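Local coordinates for protein putative silent information regulator 2 (Leishmania infantum, PDB 5OL0) that removes acetyl groups from lysines of other proteins in a reaction that consumes NAD, and probably regulates gene expression through chromatin structure, at residues A[103-108]-A[285-290]; A[108-113]-A[297-302]; A[214-219]-A[239-244]. All blocks are in the same frame, centred on the assembly; numbering follows the deposited sequence.

Interaction 1 (A[103-108]-A[285-290])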
loop_
_atom_site.group_PDB
_atom_site.type_symbol
_atom_site.label_atom_id
_atom_site.label_comp_id
_atom_site.label_asym_id
_atom_site.label_seq_id
_atom_site.Cartn_x
_atom_site.Cartn_y
_atom_site.Cartn_z
ATOM N N GLN A 103 -0.547 -14.381 -2.725
ATOM C CA GLN A 103 0.321 -14.193 -3.874
ATOM C C GLN A 103 0.075 -12.832 -4.560
ATOM O O GLN A 103 -1.018 -12.324 -4.533
ATOM C CB GLN A 103 -0.013 -15.264 -4.900
ATOM C CG GLN A 103 0.105 -16.715 -4.448
ATOM C CD GLN A 103 -0.370 -17.630 -5.577
ATOM O OE1 GLN A 103 0.443 -18.237 -6.247
ATOM N NE2 GLN A 103 -1.688 -17.660 -5.846
ATOM N N PRO A 104 1.065 -12.323 -5.266
ATOM C CA PRO A 104 0.888 -11.033 -5.916
ATOM C C PRO A 104 -0.159 -11.021 -6.977
ATOM O O PRO A 104 -0.353 -12.005 -7.647
ATOM C CB PRO A 104 2.244 -10.744 -6.560
ATOM C CG PRO A 104 3.195 -11.705 -5.979
ATOM C CD PRO A 104 2.451 -12.825 -5.354
ATOM N N THR A 105 -0.783 -9.866 -7.128
ATOM C CA THR A 105 -1.798 -9.585 -8.129
ATOM C C THR A 105 -1.163 -9.001 -9.409
ATOM O O THR A 105 0.042 -8.737 -9.468
ATOM C CB THR A 105 -2.885 -8.620 -7.622
ATOM O OG1 THR A 105 -2.387 -7.272 -7.591
ATOM C CG2 THR A 105 -3.476 -9.039 -6.256
ATOM N N ALA A 106 -1.997 -8.807 -10.420
ATOM C CA ALA A 106 -1.613 -8.120 -11.639
ATOM C C ALA A 106 -1.027 -6.720 -11.353
ATOM O O ALA A 106 0.002 -6.356 -11.906
ATOM C CB ALA A 106 -2.816 -8.033 -12.571
ATOM N N VAL A 107 -1.613 -5.968 -10.428
ATOM C CA VAL A 107 -1.027 -4.667 -10.057
ATOM C C VAL A 107 0.432 -4.853 -9.574
ATOM O O VAL A 107 1.331 -4.111 -9.967
ATOM C CB VAL A 107 -1.874 -4.006 -8.939
ATOM C CG1 VAL A 107 -1.121 -2.877 -8.261
ATOM C CG2 VAL A 107 -3.210 -3.488 -9.482
ATOM N N HIS A 108 0.633 -5.792 -8.663
ATOM C CA HIS A 108 1.949 -6.020 -8.087
ATOM C C HIS A 108 3.049 -6.411 -9.128
ATOM O O HIS A 108 4.242 -5.915 -9.120
ATOM C CB HIS A 108 1.859 -7.045 -6.943
ATOM C CG HIS A 108 0.928 -6.661 -5.825
ATOM N ND1 HIS A 108 1.291 -5.789 -4.821
ATOM C CD2 HIS A 108 -0.338 -7.042 -5.538
ATOM C CE1 HIS A 108 0.283 -5.645 -3.981
ATOM N NE2 HIS A 108 -0.710 -6.401 -4.382
ATOM N N ASP A 285 -12.204 -2.138 -11.585
ATOM C CA ASP A 285 -11.244 -3.025 -10.997
ATOM C C ASP A 285 -9.844 -2.592 -11.455
ATOM O O ASP A 285 -9.499 -2.639 -12.670
ATOM C CB ASP A 285 -11.509 -4.428 -11.496
ATOM C CG ASP A 285 -10.654 -5.479 -10.813
ATOM O OD1 ASP A 285 -9.825 -5.208 -9.905
ATOM O OD2 ASP A 285 -10.815 -6.623 -11.236
ATOM N N CYS A 286 -9.041 -2.224 -10.472
ATOM C CA CYS A 286 -7.665 -1.772 -10.719
ATOM C C CYS A 286 -6.843 -2.897 -11.399
ATOM O O CYS A 286 -5.961 -2.592 -12.217
ATOM C CB CYS A 286 -7.053 -1.273 -9.426
ATOM S SG CYS A 286 -6.841 -2.543 -8.136
ATOM N N GLN A 287 -7.201 -4.165 -11.167
ATOM C CA GLN A 287 -6.490 -5.247 -11.786
ATOM C C GLN A 287 -6.733 -5.197 -13.313
ATOM O O GLN A 287 -5.778 -5.327 -14.090
ATOM C CB GLN A 287 -6.881 -6.618 -11.192
ATOM C CG GLN A 287 -6.707 -6.708 -9.701
ATOM C CD GLN A 287 -5.287 -6.597 -9.232
ATOM O OE1 GLN A 287 -4.325 -6.884 -9.976
ATOM N NE2 GLN A 287 -5.135 -6.311 -7.962
ATOM N N GLU A 288 -7.982 -4.992 -13.736
ATOM C CA GLU A 288 -8.307 -4.851 -15.146
ATOM C C GLU A 288 -7.677 -3.605 -15.752
ATOM O O GLU A 288 -7.210 -3.641 -16.836
ATOM C CB GLU A 288 -9.813 -4.709 -15.394
ATOM C CG GLU A 288 -10.626 -5.987 -15.335
ATOM C CD GLU A 288 -12.129 -5.693 -15.429
ATOM O OE1 GLU A 288 -12.503 -4.831 -16.269
ATOM O OE2 GLU A 288 -12.926 -6.317 -14.664
ATOM N N ASN A 289 -7.713 -2.494 -15.060
ATOM C CA ASN A 289 -7.138 -1.271 -15.585
ATOM C C ASN A 289 -5.648 -1.374 -15.795
ATOM O O ASN A 289 -5.151 -0.870 -16.796
ATOM C CB ASN A 289 -7.462 -0.078 -14.701
ATOM C CG ASN A 289 -8.940 0.303 -14.777
ATOM O OD1 ASN A 289 -9.535 0.193 -15.818
ATOM N ND2 ASN A 289 -9.512 0.740 -13.674
ATOM N N VAL A 290 -4.952 -2.079 -14.911
ATOM C CA VAL A 290 -3.502 -2.231 -15.067
ATOM C C VAL A 290 -3.221 -3.114 -16.262
ATOM O O VAL A 290 -2.269 -2.871 -16.977
ATOM C CB VAL A 290 -2.889 -2.752 -13.775
ATOM C CG1 VAL A 290 -1.563 -3.369 -13.955
ATOM C CG2 VAL A 290 -2.786 -1.603 -12.770
#

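Interaction 2 (A[108-113]-A[297-302])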
loop_
_atom_site.group_PDB
_atom_site.type_symbol
_atom_site.label_atom_id
_atom_site.label_comp_id
_atom_site.label_asym_id
_atom_site.label_seq_id
_atom_site.Cartn_x
_atom_site.Cartn_y
_atom_site.Cartn_z
ATOM N N HIS A 108 0.633 -5.792 -8.663
ATOM C CA HIS A 108 1.949 -6.020 -8.087
ATOM C C HIS A 108 3.049 -6.411 -9.128
ATOM O O HIS A 108 4.242 -5.915 -9.120
ATOM C CB HIS A 108 1.859 -7.045 -6.943
ATOM C CG HIS A 108 0.928 -6.661 -5.825
ATOM N ND1 HIS A 108 1.291 -5.789 -4.821
ATOM C CD2 HIS A 108 -0.338 -7.042 -5.538
ATOM C CE1 HIS A 108 0.283 -5.645 -3.981
ATOM N NE2 HIS A 108 -0.710 -6.401 -4.382
ATOM N N HIS A 109 2.674 -7.334 -9.997
ATOM C CA HIS A 109 3.529 -7.735 -11.103
ATOM C C HIS A 109 3.772 -6.545 -12.044
ATOM O O HIS A 109 4.858 -6.395 -12.543
ATOM C CB HIS A 109 2.896 -8.901 -11.879
ATOM C CG HIS A 109 2.911 -10.189 -11.121
ATOM N ND1 HIS A 109 4.072 -10.725 -10.623
ATOM C CD2 HIS A 109 1.916 -11.030 -10.764
ATOM C CE1 HIS A 109 3.791 -11.851 -10.004
ATOM N NE2 HIS A 109 2.498 -12.078 -10.106
ATOM N N PHE A 110 2.750 -5.742 -12.299
ATOM C CA PHE A 110 2.930 -4.563 -13.140
ATOM C C PHE A 110 4.023 -3.636 -12.608
ATOM O O PHE A 110 4.805 -3.104 -13.353
ATOM C CB PHE A 110 1.601 -3.812 -13.324
ATOM C CG PHE A 110 1.705 -2.597 -14.199
ATOM C CD1 PHE A 110 1.924 -2.731 -15.559
ATOM C CD2 PHE A 110 1.543 -1.314 -13.682
ATOM C CE1 PHE A 110 2.034 -1.633 -16.391
ATOM C CE2 PHE A 110 1.603 -0.194 -14.519
ATOM C CZ PHE A 110 1.878 -0.350 -15.879
ATOM N N ILE A 111 4.010 -3.395 -11.309
ATOM C CA ILE A 111 4.983 -2.528 -10.753
ATOM C C ILE A 111 6.404 -3.111 -10.950
ATOM O O ILE A 111 7.379 -2.390 -11.164
ATOM C CB ILE A 111 4.643 -2.274 -9.220
ATOM C CG1 ILE A 111 3.311 -1.560 -9.067
ATOM C CG2 ILE A 111 5.750 -1.476 -8.595
ATOM C CD1 ILE A 111 2.796 -1.488 -7.635
ATOM N N ARG A 112 6.534 -4.412 -10.742
ATOM C CA ARG A 112 7.744 -5.065 -11.057
ATOM C C ARG A 112 8.141 -4.803 -12.513
ATOM O O ARG A 112 9.332 -4.536 -12.797
ATOM C CB ARG A 112 7.614 -6.544 -10.791
ATOM C CG ARG A 112 8.698 -7.445 -11.379
ATOM C CD ARG A 112 10.024 -7.115 -10.792
ATOM N NE ARG A 112 11.113 -7.942 -11.325
ATOM C CZ ARG A 112 11.334 -9.257 -11.061
ATOM N NH1 ARG A 112 12.405 -9.854 -11.578
ATOM N NH2 ARG A 112 10.514 -10.001 -10.315
ATOM N N LEU A 113 7.207 -4.931 -13.438
ATOM C CA LEU A 113 7.539 -4.588 -14.835
ATOM C C LEU A 113 8.004 -3.155 -14.994
ATOM O O LEU A 113 8.949 -2.930 -15.742
ATOM C CB LEU A 113 6.382 -4.820 -15.760
ATOM C CG LEU A 113 5.904 -6.266 -15.832
ATOM C CD1 LEU A 113 4.790 -6.303 -16.881
ATOM C CD2 LEU A 113 7.001 -7.289 -16.114
ATOM N N LEU A 297 1.152 -0.116 -23.204
ATOM C CA LEU A 297 2.548 0.107 -22.990
ATOM C C LEU A 297 3.454 -0.921 -23.723
ATOM O O LEU A 297 4.675 -0.820 -23.669
ATOM C CB LEU A 297 2.822 0.117 -21.478
ATOM C CG LEU A 297 2.444 1.416 -20.753
ATOM C CD1 LEU A 297 2.670 1.149 -19.272
ATOM C CD2 LEU A 297 3.310 2.573 -21.195
ATOM N N GLY A 298 2.871 -1.919 -24.375
ATOM C CA GLY A 298 3.648 -2.950 -25.013
ATOM C C GLY A 298 4.172 -3.969 -24.018
ATOM O O GLY A 298 5.155 -4.672 -24.306
ATOM N N LEU A 299 3.536 -4.068 -22.843
ATOM C CA LEU A 299 4.015 -4.959 -21.784
ATOM C C LEU A 299 3.067 -6.119 -21.487
ATOM O O LEU A 299 3.197 -6.819 -20.470
ATOM C CB LEU A 299 4.237 -4.140 -20.564
ATOM C CG LEU A 299 5.201 -2.982 -20.687
ATOM C CD1 LEU A 299 5.342 -2.264 -19.361
ATOM C CD2 LEU A 299 6.562 -3.484 -21.130
ATOM N N SER A 300 2.140 -6.382 -22.393
ATOM C CA SER A 300 1.102 -7.360 -22.136
ATOM C C SER A 300 1.637 -8.791 -22.128
ATOM O O SER A 300 1.143 -9.609 -21.341
ATOM C CB SER A 300 -0.065 -7.235 -23.135
ATOM O OG SER A 300 0.414 -7.428 -24.443
ATOM N N GLU A 301 2.664 -9.091 -22.926
ATOM C CA GLU A 301 3.250 -10.433 -22.856
ATOM C C GLU A 301 4.036 -10.639 -21.603
ATOM O O GLU A 301 3.951 -11.671 -21.030
ATOM C CB GLU A 301 4.111 -10.772 -24.061
ATOM C CG GLU A 301 3.302 -10.977 -25.331
ATOM C CD GLU A 301 2.240 -12.058 -25.178
ATOM O OE1 GLU A 301 2.581 -13.183 -24.772
ATOM O OE2 GLU A 301 1.053 -11.777 -25.429
ATOM N N ALA A 302 4.830 -9.658 -21.198
ATOM C CA ALA A 302 5.595 -9.791 -19.969
ATOM C C ALA A 302 4.705 -9.949 -18.738
ATOM O O ALA A 302 4.991 -10.777 -17.838
ATOM C CB ALA A 302 6.538 -8.616 -19.813
#

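Interaction 3 (A[214-219]-A[239-244])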
loop_
_atom_site.group_PDB
_atom_site.type_symbol
_atom_site.label_atom_id
_atom_site.label_comp_id
_atom_site.label_asym_id
_atom_site.label_seq_id
_atom_site.Cartn_x
_atom_site.Cartn_y
_atom_site.Cartn_z
ATOM N N VAL A 214 2.506 10.096 -11.129
ATOM C CA VAL A 214 2.129 9.374 -9.949
ATOM C C VAL A 214 0.879 8.554 -10.293
ATOM O O VAL A 214 -0.001 9.024 -11.003
ATOM C CB VAL A 214 2.030 10.275 -8.716
ATOM C CG1 VAL A 214 1.061 11.378 -8.901
ATOM C CG2 VAL A 214 1.639 9.471 -7.492
ATOM N N ILE A 215 0.913 7.278 -9.925
ATOM C CA ILE A 215 -0.169 6.350 -10.176
ATOM C C ILE A 215 -0.467 5.818 -8.804
ATOM O O ILE A 215 0.433 5.296 -8.107
ATOM C CB ILE A 215 0.267 5.162 -11.076
ATOM C CG1 ILE A 215 0.799 5.665 -12.429
ATOM C CG2 ILE A 215 -0.897 4.198 -11.277
ATOM C CD1 ILE A 215 1.272 4.536 -13.361
ATOM N N ILE A 216 -1.728 5.965 -8.403
ATOM C CA ILE A 216 -2.149 5.802 -7.032
ATOM C C ILE A 216 -3.219 4.737 -7.075
ATOM O O ILE A 216 -4.318 4.987 -7.608
ATOM C CB ILE A 216 -2.766 7.128 -6.519
ATOM C CG1 ILE A 216 -1.759 8.244 -6.661
ATOM C CG2 ILE A 216 -3.358 6.995 -5.090
ATOM C CD1 ILE A 216 -2.344 9.653 -6.464
ATOM N N ILE A 217 -2.900 3.533 -6.582
ATOM C CA ILE A 217 -3.773 2.388 -6.811
ATOM C C ILE A 217 -4.368 1.870 -5.527
ATOM O O ILE A 217 -3.677 1.206 -4.685
ATOM C CB ILE A 217 -3.039 1.235 -7.493
ATOM C CG1 ILE A 217 -2.228 1.784 -8.679
ATOM C CG2 ILE A 217 -4.065 0.125 -7.819
ATOM C CD1 ILE A 217 -1.407 0.783 -9.458
ATOM N N GLY A 218 -5.682 2.113 -5.395
ATOM C CA GLY A 218 -6.438 1.466 -4.336
ATOM C C GLY A 218 -6.177 2.017 -2.959
ATOM O O GLY A 218 -6.361 1.312 -1.972
ATOM N N THR A 219 -5.731 3.263 -2.872
ATOM C CA THR A 219 -5.398 3.843 -1.582
ATOM C C THR A 219 -6.498 4.746 -1.022
ATOM O O THR A 219 -7.262 5.337 -1.776
ATOM C CB THR A 219 -4.158 4.741 -1.650
ATOM O OG1 THR A 219 -3.937 5.226 -0.322
ATOM C CG2 THR A 219 -4.421 6.008 -2.450
ATOM N N ARG A 239 -1.458 12.844 -12.228
ATOM C CA ARG A 239 -1.717 12.003 -11.087
ATOM C C ARG A 239 -2.875 11.090 -11.460
ATOM O O ARG A 239 -3.947 11.559 -11.760
ATOM C CB ARG A 239 -1.997 12.825 -9.832
ATOM C CG ARG A 239 -0.970 13.889 -9.513
ATOM C CD ARG A 239 -1.160 14.497 -8.125
ATOM N NE ARG A 239 -2.404 15.261 -8.060
ATOM C CZ ARG A 239 -2.813 15.964 -6.989
ATOM N NH1 ARG A 239 -2.091 16.057 -5.875
ATOM N NH2 ARG A 239 -3.944 16.622 -7.046
ATOM N N VAL A 240 -2.627 9.790 -11.507
ATOM C CA VAL A 240 -3.575 8.836 -12.016
ATOM C C VAL A 240 -4.101 8.102 -10.804
ATOM O O VAL A 240 -3.320 7.506 -10.066
ATOM C CB VAL A 240 -2.876 7.837 -13.009
ATOM C CG1 VAL A 240 -3.812 6.717 -13.385
ATOM C CG2 VAL A 240 -2.489 8.580 -14.277
ATOM N N VAL A 241 -5.403 8.130 -10.575
ATOM C CA VAL A 241 -5.954 7.452 -9.395
ATOM C C VAL A 241 -6.786 6.314 -9.927
ATOM O O VAL A 241 -7.674 6.554 -10.753
ATOM C CB VAL A 241 -6.797 8.372 -8.511
ATOM C CG1 VAL A 241 -7.331 7.598 -7.317
ATOM C CG2 VAL A 241 -5.964 9.588 -8.075
ATOM N N MET A 242 -6.432 5.089 -9.543
ATOM C CA MET A 242 -7.269 3.890 -9.787
ATOM C C MET A 242 -7.942 3.449 -8.503
ATOM O O MET A 242 -7.297 2.915 -7.591
ATOM C CB MET A 242 -6.440 2.740 -10.340
ATOM C CG MET A 242 -5.678 3.052 -11.611
ATOM S SD MET A 242 -4.729 1.629 -12.217
ATOM C CE MET A 242 -4.256 2.301 -13.802
ATOM N N ASN A 243 -9.257 3.664 -8.411
ATOM C CA ASN A 243 -9.956 3.431 -7.137
ATOM C C ASN A 243 -11.440 3.169 -7.448
ATOM O O ASN A 243 -11.938 3.652 -8.449
ATOM C CB ASN A 243 -9.764 4.641 -6.200
ATOM C CG ASN A 243 -9.957 4.294 -4.719
ATOM O OD1 ASN A 243 -11.081 4.130 -4.275
ATOM N ND2 ASN A 243 -8.867 4.169 -3.961
ATOM N N ARG A 244 -12.076 2.387 -6.597
ATOM C CA ARG A 244 -13.535 2.136 -6.610
ATOM C C ARG A 244 -14.338 3.278 -6.005
ATOM O O ARG A 244 -15.559 3.197 -5.984
ATOM C CB ARG A 244 -13.851 0.917 -5.754
ATOM C CG ARG A 244 -13.274 -0.407 -6.268
ATOM C CD ARG A 244 -14.067 -0.848 -7.469
ATOM N NE ARG A 244 -13.872 -2.249 -7.732
ATOM C CZ ARG A 244 -14.470 -2.942 -8.698
ATOM N NH1 ARG A 244 -15.303 -2.369 -9.559
ATOM N NH2 ARG A 244 -14.206 -4.236 -8.822
HETATM O O HOH W 1 -6.160 5.012 -5.131
#

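Interaction 1 (A[103-108]-A[285-290])
The backbone N of Val107 is gripped by two oxygens. Its main acceptor is Gln287 OE1, at 2.9 Å and an N-H...O angle of 154°. Its second is Thr105 OG1, through a weak capping bond with Thr105 at the N-cap of helix 106-116. A glutamine from another helix thus takes an N-H of this helix's first turn. Gln287 OE1 receives the N-H at a tilt of 22° from the plane of its carbonyl. The same oxygen lies 3.2 Å from the CB of Ala106. Gln287 bends at chi2 (-65°), which folds its amide over to Thr105 and Val107. It crosses both of these side chains at about a right angle. Its NE2 lies 2.9 Å from Thr105 OG1. Thr105 OG1 is hydrogen-bonded to the backbone O of Ala44.

Gln287 is itself in a capped turn. Asp285 is the N-cap of helix 286-296, and its OD1 accepts from Gln287 N at 3.1 Å. That donor approaches from above the carboxylate plane.

Beside the amide, the contact is apolar. Val107 CG2 meets Val290 CG2 at 3.8 Å and Cys286 SG at 4.0 Å. Val290 CG1 lies 3.9 Å from Ala106 O. All the touching residues are buried. The N-terminal ends of helices 106-116 and 286-296 meet against Ile217, near the C-terminal end of strand 213-217. Cys286 probably binds NAD, as in a close relative, which places this joint of two helix starts beside the probable cofactor site of the Rossmann-type sirtuin domain.

Interaction 2 (A[108-113]-A[297-302])
The Phe110 ring meets Leu297 with its edge. This is a junction of the Rossmann-type domain, where helix 106-116 meets the turn after helix 286-296 and the start of helix 300-308. Leu297 CD1 lies near the ring plane, 3.8 Å from Phe110 CZ and 4.1 Å from Phe110 CE1. A single methyl thus abuts the rim of the ring. The two side chains cross at about a right angle. Leu299 CD1 is more distant, at 4.5 Å from Phe110 CE1, and comes in obliquely. Val290, Leu293 and Ala294 of helix 286-296 also touch Phe110.

Phe110 leaves its helix with CG opposite the backbone N (chi1 -179°), and the ring extends toward Leu297. Leu297 also packs on Ala25, Ile28 and Arg29, which brings helix 21-30 into the same apolar cluster.

The chain turns sharply at this point. Helix 286-296 closes in a Schellman motif, with Gly298 at a positive phi of 78°. Leu299 follows as the N-cap of helix 300-308. Leu297, Leu299 and Ala302 all point toward helix 106-116.

Leu113 makes the second half of the contact, one helical turn on from Phe110. It points at the start of helix 300-308, and the CA atoms of Leu113 and Ala302 are 7.6 Å apart. The side-chain pairs between the segments are all apolar, and the one backbone oxygen that Leu113 meets is touched by packing alone. Leu113 uses both methyls: CD1 lies 4.0 Å from the backbone O of Leu299, and CD2 rests 4.0 Å from the CB of Ala302.

Interaction 3 (A[214-219]-A[239-244])
Val214 and Arg239 run alongside each other in the same direction, on adjacent parallel strands of the Rossmann-type sheet. Val214 CG1 sits between its own backbone N and carbonyl carbon (chi1 58°). This turns it against the aliphatic part of Arg239, and the approach to Arg239 CG is tight at 3.3 Å. The guanidinium group leads away, to a salt bridge with Asp279 and a cation-pi contact with Phe252.

Ile216 and Val241 share this face of the sheet. They meet at a slant, with Ile216 CD1 at 4.0 Å from Val241 CG2. The other face carries Ile215 beside Val240 and Ile217 beside Met242. Here the fit is looser, with Ile217 CG1 at 4.3 Å from Met242 SD. The extended Met242 side chain goes on to touch Asn289 and Val290 of helix 286-296.

Four backbone hydrogen bonds hold the strands in register. Val240 N gives to Val214 O, and Ile216 N gives to Val240 O at 2.8 Å. Met242 N then gives to Ile216 O, and Gly218 N to Met242 O. The two strand segments run nearly parallel, 14° apart in direction.

After Ile217 and Met242 both chains become loops; Gly218 N still makes the last of the four bonds. Gly218 turns with a positive phi of 74°. Gly218, Thr219, Asn243 and Arg244 probably bind NAD, as in a close relative, which fits the strand ends where Rossmann-type folds hold the dinucleotide. Asn243 OD1 accepts from Glu245 N, while its ND2 faces back toward the Thr219 loop. One water joins the two loops: it accepts from Thr219 N at 2.9 Å and from Asn243 ND2 at 3.1 Å, and gives a weak bond to Ile216 O.

How the interactions relate
Interactions 1 and 2 share His108 and helix 106-116, and their centres are about 10 Å apart. Val290 CG1 of interaction 1 packs on Phe110 CB of interaction 2 at 3.3 Å. Interaction 1 also rests on the sheet of interaction 3, with centres about 12 Å apart. Cys286 CB lies 3.7 Å from Ile217 CG2, and Val290 CG2 lies 3.8 Å from Met242 SD. Interactions 2 and 3 do not touch, and their centres are about 17 Å apart. Interactions 1 and 3 both hold probable NAD-binding residues. Interaction 2 is farther out: the side chains of Phe110 and Cys286 are about 10 Å apart.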